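PDB 4O6R: aldehyde Dehydrogenase from Burkholderia cenocepacia, which probably oxidises aldehydes to carboxylic acids with NAD+ or NADP+ as the electron acceptor, and is seen here with bound AMP. Local coordinates for residues A[17-22]-A[192-197]; A[62-67]-A[199-204]; A[55-60]-A[147-152]. All blocks are in the same frame, centred on the assembly; numbering follows the deposited sequence.

Interaction 1 (A[17-22]-A[192-197]); sequences GRFVDA and IVELMA
The far end of the Phe19 ring meets Val193 and Glu194, neighbours on one turn of helix 187-199. Phe19 CZ lies 4.1 Å from Val193 CG1. The two side chains come from opposite directions, and the methyl reaches the ring obliquely. Glu194 arrives at the ring edge, near its plane. Its CB is 4.1 Å from Phe19 CE2, and its CG is equally near the same ring carbon. The touching part of the glutamate is therefore its aliphatic stem, which crosses the phenylalanine at about a right angle.

With CG opposite the backbone N (chi1 -169°) and the rest of the chain extended, the carboxylate is carried off beyond the ring edge, to one side of the ring plane. Its plane stands 81° from that of the ring. OE1 forms a salt bridge with Arg191, and OE2 accepts a hydrogen bond from Gln10 NE2. These two partners fix the acid end, while the methylenes stay against Phe19.

Further out, Phe14 meets Phe19 edge-to-face and also touches Val193 and Ala197. Strand 18-20 pairs antiparallel with strand 13-15, so this N-terminal hairpin lies against the helix through both aromatic residues. Val193 also touches Val206 and Ile208 of strand 206-208. The contact between the two segments is purely apolar, made by ring carbons, one methyl and the glutamate stem. Fixing the acid by charge and hydrogen bond is thus left to residues beyond them.

Interaction 2 (A[62-67]-A[199-204]); sequences PAWSAM and VGFPAG
Trp64 meets both Phe201 and Pro202 with the six-membered part of its indole. It sits near the end of helix 47-66, after Pro62 and Ala63. Its CG lies opposite the backbone N (chi1 -178°), and the indole reaches out from the helix toward the 199-204 loop. Trp64 CH2 comes within 3.8 Å of Phe201 CE2. The two rings meet obliquely, inclined at 35° with centroids 5.7 Å apart. Pro202 crosses the indole at about a right angle. Its CD is 3.8 Å from Trp64 CZ3, again an oblique approach.

The loop that supplies these partners joins helix 187-199 to strand 206-208. This is part of the alternating helix and strand pattern of the nucleotide-binding domain in the aldehyde dehydrogenase fold. The helix closes with a Schellman motif at Gly200, whose positive phi turns the chain away. Phe201 and Pro202 follow at once. Leu75 of helix 69-85 and Leu171 of helix 159-172 each touch both Trp64 and Phe201, so the aromatic pair is packed between several helices.

Ala66 O accepts a hydrogen bond from Thr136 OG1 of the second subunit, which places this helix end beside a subunit interface. The Met67 chain is extended as far as SD and then bends, which brings CE to 4.3 Å from Pro202 CG.

Interaction 3 (A[55-60]-A[147-152]); sequences DAATRA and IGVVGQ
A helix lying against the nucleotide-binding sheet of the aldehyde dehydrogenase fold is the setting for Val149, which meets Ala57 and Thr58 of helix 47-66. Val149 begins the 149-152 run of strand 138-153, and its side chain is directed at the helix. Both methyls are used. CG1 lies 3.7 Å from Ala57 CB, and CG2 is 3.8 Å from that same methyl carbon. The isopropyl group thus presents its two ends to the alanine.

CG2 also faces Thr58. Val149 CG2 is 3.6 Å from both Thr58 OG1 and Thr58 N. Thr58 and Val149 cross at about a right angle. The threonine hydroxyl is turned back along its own helix, opposite the carbonyl carbon and beside the backbone N (chi1 -60°). There it hydrogen-bonds Val54 O, one turn earlier. Its polar need is met within the helix, and the valine methyl can rest against it as an apolar neighbour.

The small Ala57 side chain lets the backbones come close: the CA atoms of Ala57 and Val149 are 6.1 Å apart. Just before the valine, Gly148 N is held by Asn175 OD1.

A polar tie runs beside the apolar contact, as Ala57 O accepts a hydrogen bond from Thr176 OG1. Val149 touches Thr176 too. Strand 138-153 runs between strands 176-180 and 228-232, parallel to both. Val150 points away from helix 47-66 and packs on Ala170 of helix 159-172, so this part of the sheet has helices on both faces.

Interactions 2 and 3 share helix 47-66, with about 11 Å between their centres. The centres of interactions 1 and 2 are about 14 Å apart, and the two meet where helix 187-199 passes into the loop after it; there Met196 O and Phe201 N (3.0 Å) probably hydrogen-bond. Interactions 1 and 3, about 16 Å apart between centres, do not touch. Along the chain the segments run 17-22, 55-60, 62-67, 147-152, 192-197 and 199-204. Interaction 3 is nested inside the loop closed by interaction 1, while interaction 2 crosses both. Ala203 and Gly204 pack on Ala60, joining interactions 2 and 3. Together the contacts fasten the N-terminal hairpin and helix 47-66 to the domain that carries AMP.

Interaction 1 (A[17-22]-A[192-197])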
loop_
_atom_site.group_PDB
_atom_site.type_symbol
_atom_site.label_atom_id
_atom_site.label_comp_id
_atom_site.label_asym_id
_atom_site.label_seq_id
_atom_site.Cartn_x
_atom_site.Cartn_y
_atom_site.Cartn_z
ATOM N N GLY A 17 -16.573 -20.956 24.814
ATOM C CA GLY A 17 -15.523 -21.943 25.059
ATOM C C GLY A 17 -16.017 -23.323 25.418
ATOM O O GLY A 17 -15.206 -24.201 25.655
ATOM N N ARG A 18 -17.333 -23.532 25.396
ATOM C CA ARG A 18 -17.926 -24.776 25.863
ATOM C C ARG A 18 -18.985 -25.272 24.860
ATOM O O ARG A 18 -19.702 -24.461 24.237
ATOM C CB ARG A 18 -18.547 -24.566 27.276
ATOM N N PHE A 19 -19.088 -26.603 24.710
ATOM C CA PHE A 19 -20.179 -27.186 23.956
ATOM C C PHE A 19 -21.418 -27.283 24.828
ATOM O O PHE A 19 -21.373 -27.888 25.883
ATOM C CB PHE A 19 -19.819 -28.563 23.408
ATOM C CG PHE A 19 -19.001 -28.509 22.172
ATOM C CD1 PHE A 19 -19.592 -28.236 20.956
ATOM C CD2 PHE A 19 -17.635 -28.740 22.212
ATOM C CE1 PHE A 19 -18.849 -28.200 19.797
ATOM C CE2 PHE A 19 -16.879 -28.691 21.054
ATOM C CZ PHE A 19 -17.491 -28.423 19.847
ATOM N N VAL A 20 -22.517 -26.690 24.390
ATOM C CA VAL A 20 -23.727 -26.575 25.197
ATOM C C VAL A 20 -24.984 -26.870 24.387
ATOM O O VAL A 20 -25.016 -26.608 23.173
ATOM C CB VAL A 20 -23.883 -25.158 25.816
ATOM C CG1 VAL A 20 -22.819 -24.913 26.861
ATOM C CG2 VAL A 20 -23.813 -24.068 24.754
ATOM N N ASP A 21 -26.019 -27.410 25.050
ATOM C CA ASP A 21 -27.329 -27.560 24.418
ATOM C C ASP A 21 -27.957 -26.171 24.193
ATOM O O ASP A 21 -27.564 -25.191 24.814
ATOM C CB ASP A 21 -28.278 -28.388 25.286
ATOM C CG ASP A 21 -27.827 -29.821 25.454
ATOM O OD1 ASP A 21 -27.082 -30.347 24.621
ATOM O OD2 ASP A 21 -28.225 -30.432 26.446
ATOM N N ALA A 22 -28.926 -26.104 23.291
ATOM C CA ALA A 22 -29.726 -24.885 23.095
ATOM C C ALA A 22 -30.587 -24.591 24.330
ATOM O O ALA A 22 -31.038 -25.496 25.014
ATOM C CB ALA A 22 -30.598 -25.033 21.871
ATOM N N ILE A 192 -14.151 -27.928 13.651
ATOM C CA ILE A 192 -13.222 -26.812 13.543
ATOM C C ILE A 192 -13.146 -26.040 14.862
ATOM O O ILE A 192 -12.054 -25.736 15.331
ATOM C CB ILE A 192 -13.604 -25.874 12.380
ATOM C CG1 ILE A 192 -13.291 -26.541 11.054
ATOM C CG2 ILE A 192 -12.906 -24.512 12.465
ATOM C CD1 ILE A 192 -11.803 -26.816 10.838
ATOM N N VAL A 193 -14.283 -25.697 15.459
ATOM C CA VAL A 193 -14.221 -24.878 16.665
ATOM C C VAL A 193 -13.651 -25.667 17.819
ATOM O O VAL A 193 -13.023 -25.082 18.713
ATOM C CB VAL A 193 -15.556 -24.180 17.007
ATOM C CG1 VAL A 193 -16.554 -25.166 17.581
ATOM C CG2 VAL A 193 -15.318 -23.037 17.977
ATOM N N GLU A 194 -13.867 -26.981 17.818
ATOM C CA GLU A 194 -13.213 -27.865 18.784
ATOM C C GLU A 194 -11.689 -27.790 18.636
ATOM O O GLU A 194 -10.969 -27.685 19.640
ATOM C CB GLU A 194 -13.694 -29.321 18.623
ATOM C CG GLU A 194 -13.245 -30.201 19.774
ATOM C CD GLU A 194 -13.728 -31.609 19.651
ATOM O OE1 GLU A 194 -13.866 -32.123 18.513
ATOM O OE2 GLU A 194 -13.962 -32.198 20.720
ATOM N N LEU A 195 -11.194 -27.830 17.395
ATOM C CA LEU A 195 -9.752 -27.682 17.164
ATOM C C LEU A 195 -9.267 -26.314 17.608
ATOM O O LEU A 195 -8.197 -26.213 18.192
ATOM C CB LEU A 195 -9.355 -27.910 15.695
ATOM C CG LEU A 195 -9.571 -29.330 15.179
ATOM C CD1 LEU A 195 -9.354 -29.453 13.677
ATOM C CD2 LEU A 195 -8.662 -30.284 15.912
ATOM N N MET A 196 -10.043 -25.267 17.314
ATOM C CA MET A 196 -9.736 -23.928 17.807
ATOM C C MET A 196 -9.520 -23.893 19.326
ATOM O O MET A 196 -8.539 -23.309 19.807
ATOM C CB MET A 196 -10.835 -22.934 17.384
ATOM C CG MET A 196 -10.805 -22.620 15.895
ATOM S SD MET A 196 -12.229 -21.599 15.502
ATOM C CE MET A 196 -11.621 -20.763 14.039
ATOM N N ALA A 197 -10.403 -24.553 20.079
ATOM C CA ALA A 197 -10.269 -24.611 21.518
ATOM C C ALA A 197 -8.994 -25.348 21.872
ATOM O O ALA A 197 -8.227 -24.900 22.730
ATOM C CB ALA A 197 -11.478 -25.304 22.139
#

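Interaction 2 (A[62-67]-A[199-204])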
loop_
_atom_site.group_PDB
_atom_site.type_symbol
_atom_site.label_atom_id
_atom_site.label_comp_id
_atom_site.label_asym_id
_atom_site.label_seq_id
_atom_site.Cartn_x
_atom_site.Cartn_y
_atom_site.Cartn_z
ATOM N N PRO A 62 -12.415 -7.247 24.171
ATOM C CA PRO A 62 -11.320 -6.384 24.612
ATOM C C PRO A 62 -9.959 -7.100 24.690
ATOM O O PRO A 62 -8.997 -6.606 24.151
ATOM C CB PRO A 62 -11.790 -5.891 25.986
ATOM C CG PRO A 62 -13.277 -5.901 25.917
ATOM C CD PRO A 62 -13.591 -7.123 25.051
ATOM N N ALA A 63 -9.898 -8.270 25.315
ATOM C CA ALA A 63 -8.644 -9.027 25.405
ATOM C C ALA A 63 -8.186 -9.633 24.072
ATOM O O ALA A 63 -6.988 -9.825 23.849
ATOM C CB ALA A 63 -8.781 -10.127 26.437
ATOM N N TRP A 64 -9.128 -9.965 23.198
ATOM C CA TRP A 64 -8.762 -10.485 21.883
ATOM C C TRP A 64 -8.188 -9.400 20.975
ATOM O O TRP A 64 -7.145 -9.586 20.334
ATOM C CB TRP A 64 -9.970 -11.172 21.240
ATOM C CG TRP A 64 -9.689 -11.772 19.919
ATOM C CD1 TRP A 64 -10.205 -11.357 18.721
ATOM C CD2 TRP A 64 -8.858 -12.887 19.639
ATOM N NE1 TRP A 64 -9.734 -12.136 17.715
ATOM C CE2 TRP A 64 -8.904 -13.094 18.244
ATOM C CE3 TRP A 64 -8.065 -13.739 20.424
ATOM C CZ2 TRP A 64 -8.194 -14.112 17.616
ATOM C CZ3 TRP A 64 -7.356 -14.769 19.791
ATOM C CH2 TRP A 64 -7.434 -14.947 18.409
ATOM N N SER A 65 -8.859 -8.257 20.929
ATOM C CA SER A 65 -8.355 -7.147 20.149
ATOM C C SER A 65 -7.040 -6.608 20.761
ATOM O O SER A 65 -6.179 -6.128 20.017
ATOM C CB SER A 65 -9.414 -6.050 20.017
ATOM O OG SER A 65 -9.855 -5.559 21.282
ATOM N N ALA A 66 -6.859 -6.711 22.082
ATOM C CA ALA A 66 -5.624 -6.205 22.715
ATOM C C ALA A 66 -4.427 -7.122 22.553
ATOM O O ALA A 66 -3.302 -6.674 22.730
ATOM C CB ALA A 66 -5.818 -5.945 24.194
ATOM N N MET A 67 -4.673 -8.395 22.283
ATOM C CA MET A 67 -3.614 -9.359 22.027
ATOM C C MET A 67 -2.794 -8.843 20.837
ATOM O O MET A 67 -3.380 -8.365 19.847
ATOM C CB MET A 67 -4.240 -10.722 21.693
ATOM C CG MET A 67 -3.252 -11.851 21.505
ATOM S SD MET A 67 -4.049 -13.428 21.112
ATOM C CE MET A 67 -4.956 -13.623 22.634
ATOM N N VAL A 199 -6.192 -25.639 20.181
ATOM C CA VAL A 199 -4.954 -24.899 19.923
ATOM C C VAL A 199 -4.808 -23.645 20.792
ATOM O O VAL A 199 -3.743 -23.047 20.780
ATOM C CB VAL A 199 -4.727 -24.563 18.421
ATOM C CG1 VAL A 199 -4.714 -25.835 17.597
ATOM C CG2 VAL A 199 -5.761 -23.589 17.877
ATOM N N GLY A 200 -5.854 -23.248 21.523
ATOM C CA GLY A 200 -5.761 -22.193 22.513
ATOM C C GLY A 200 -6.582 -20.937 22.233
ATOM O O GLY A 200 -6.362 -19.916 22.869
ATOM N N PHE A 201 -7.541 -20.976 21.316
ATOM C CA PHE A 201 -8.397 -19.783 21.151
ATOM C C PHE A 201 -9.150 -19.514 22.457
ATOM O O PHE A 201 -9.752 -20.444 23.041
ATOM C CB PHE A 201 -9.377 -19.935 20.005
ATOM C CG PHE A 201 -8.778 -19.664 18.659
ATOM C CD1 PHE A 201 -8.012 -20.628 18.028
ATOM C CD2 PHE A 201 -8.987 -18.464 18.015
ATOM C CE1 PHE A 201 -7.468 -20.407 16.776
ATOM C CE2 PHE A 201 -8.420 -18.219 16.757
ATOM C CZ PHE A 201 -7.661 -19.194 16.133
ATOM N N PRO A 202 -9.085 -18.273 22.963
ATOM C CA PRO A 202 -9.787 -17.995 24.215
ATOM C C PRO A 202 -11.310 -18.168 24.135
ATOM O O PRO A 202 -11.922 -18.031 23.076
ATOM C CB PRO A 202 -9.423 -16.532 24.532
ATOM C CG PRO A 202 -8.151 -16.297 23.802
ATOM C CD PRO A 202 -8.173 -17.176 22.579
ATOM N N ALA A 203 -11.895 -18.540 25.258
ATOM C CA ALA A 203 -13.322 -18.674 25.354
ATOM C C ALA A 203 -14.010 -17.379 24.927
ATOM O O ALA A 203 -13.663 -16.280 25.361
ATOM C CB ALA A 203 -13.722 -19.017 26.786
ATOM N N GLY A 204 -15.003 -17.540 24.077
ATOM C CA GLY A 204 -15.835 -16.438 23.610
ATOM C C GLY A 204 -15.381 -15.835 22.318
ATOM O O GLY A 204 -16.118 -15.076 21.702
#

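Interaction 3 (A[55-60]-A[147-152])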
loop_
_atom_site.group_PDB
_atom_site.type_symbol
_atom_site.label_atom_id
_atom_site.label_comp_id
_atom_site.label_asym_id
_atom_site.label_seq_id
_atom_site.Cartn_x
_atom_site.Cartn_y
_atom_site.Cartn_z
ATOM N N ASP A 55 -23.144 -12.149 23.625
ATOM C CA ASP A 55 -22.626 -11.773 24.960
ATOM C C ASP A 55 -21.198 -12.293 25.200
ATOM O O ASP A 55 -20.319 -11.567 25.657
ATOM C CB ASP A 55 -23.562 -12.285 26.062
ATOM C CG ASP A 55 -24.868 -11.501 26.135
ATOM O OD1 ASP A 55 -25.038 -10.533 25.365
ATOM O OD2 ASP A 55 -25.718 -11.857 26.987
ATOM N N ALA A 56 -20.976 -13.561 24.897
ATOM C CA ALA A 56 -19.643 -14.165 25.070
ATOM C C ALA A 56 -18.583 -13.478 24.205
ATOM O O ALA A 56 -17.496 -13.161 24.677
ATOM C CB ALA A 56 -19.703 -15.650 24.756
ATOM N N ALA A 57 -18.917 -13.254 22.933
ATOM C CA ALA A 57 -18.026 -12.552 22.029
ATOM C C ALA A 57 -17.755 -11.117 22.473
ATOM O O ALA A 57 -16.634 -10.632 22.311
ATOM C CB ALA A 57 -18.568 -12.582 20.612
ATOM N N THR A 58 -18.762 -10.442 23.038
ATOM C CA THR A 58 -18.584 -9.098 23.533
ATOM C C THR A 58 -17.605 -9.067 24.712
ATOM O O THR A 58 -16.678 -8.250 24.762
ATOM C CB THR A 58 -19.938 -8.511 23.949
ATOM O OG1 THR A 58 -20.796 -8.485 22.803
ATOM C CG2 THR A 58 -19.785 -7.104 24.501
ATOM N N ARG A 59 -17.815 -9.966 25.676
ATOM C CA ARG A 59 -16.890 -10.077 26.818
ATOM C C ARG A 59 -15.442 -10.363 26.381
ATOM O O ARG A 59 -14.497 -9.870 26.983
ATOM C CB ARG A 59 -17.362 -11.182 27.777
ATOM C CG ARG A 59 -18.658 -10.823 28.495
ATOM C CD ARG A 59 -18.936 -11.759 29.660
ATOM N NE ARG A 59 -19.088 -13.153 29.228
ATOM C CZ ARG A 59 -20.228 -13.729 28.866
ATOM N NH1 ARG A 59 -21.377 -13.056 28.871
ATOM N NH2 ARG A 59 -20.238 -15.005 28.515
ATOM N N ALA A 60 -15.291 -11.201 25.357
ATOM C CA ALA A 60 -13.961 -11.646 24.898
ATOM C C ALA A 60 -13.230 -10.611 24.041
ATOM O O ALA A 60 -12.004 -10.639 23.954
ATOM C CB ALA A 60 -14.091 -12.943 24.142
ATOM N N ILE A 147 -13.649 -4.251 14.132
ATOM C CA ILE A 147 -15.009 -3.726 14.241
ATOM C C ILE A 147 -15.603 -4.043 15.601
ATOM O O ILE A 147 -16.210 -3.155 16.229
ATOM C CB ILE A 147 -15.884 -4.287 13.111
ATOM C CG1 ILE A 147 -15.360 -3.739 11.775
ATOM C CG2 ILE A 147 -17.352 -3.940 13.338
ATOM C CD1 ILE A 147 -15.917 -4.462 10.581
ATOM N N GLY A 148 -15.405 -5.276 16.060
ATOM C CA GLY A 148 -15.927 -5.723 17.330
ATOM C C GLY A 148 -16.402 -7.151 17.209
ATOM O O GLY A 148 -15.616 -8.037 16.900
ATOM N N VAL A 149 -17.682 -7.382 17.508
ATOM C CA VAL A 149 -18.301 -8.699 17.324
ATOM C C VAL A 149 -18.891 -8.749 15.918
ATOM O O VAL A 149 -19.654 -7.858 15.499
ATOM C CB VAL A 149 -19.438 -8.973 18.342
ATOM C CG1 VAL A 149 -20.065 -10.354 18.120
ATOM C CG2 VAL A 149 -18.903 -8.903 19.763
ATOM N N VAL A 150 -18.505 -9.762 15.173
ATOM C CA VAL A 150 -18.994 -9.912 13.806
ATOM C C VAL A 150 -19.813 -11.179 13.695
ATOM O O VAL A 150 -19.467 -12.206 14.281
ATOM C CB VAL A 150 -17.874 -9.858 12.753
ATOM C CG1 VAL A 150 -17.158 -8.498 12.826
ATOM C CG2 VAL A 150 -16.882 -10.976 12.918
ATOM N N GLY A 151 -20.905 -11.075 12.948
ATOM C CA GLY A 151 -21.806 -12.179 12.742
ATOM C C GLY A 151 -21.599 -12.711 11.338
ATOM O O GLY A 151 -21.436 -11.919 10.395
ATOM N N GLN A 152 -21.619 -14.030 11.197
ATOM C CA GLN A 152 -21.355 -14.666 9.904
ATOM C C GLN A 152 -22.341 -15.786 9.662
ATOM O O GLN A 152 -22.491 -16.681 10.481
ATOM C CB GLN A 152 -19.910 -15.170 9.846
ATOM C CG GLN A 152 -18.895 -14.095 10.228
ATOM C CD GLN A 152 -17.452 -14.562 10.187
ATOM O OE1 GLN A 152 -17.113 -15.649 10.671
ATOM N NE2 GLN A 152 -16.586 -13.749 9.605
#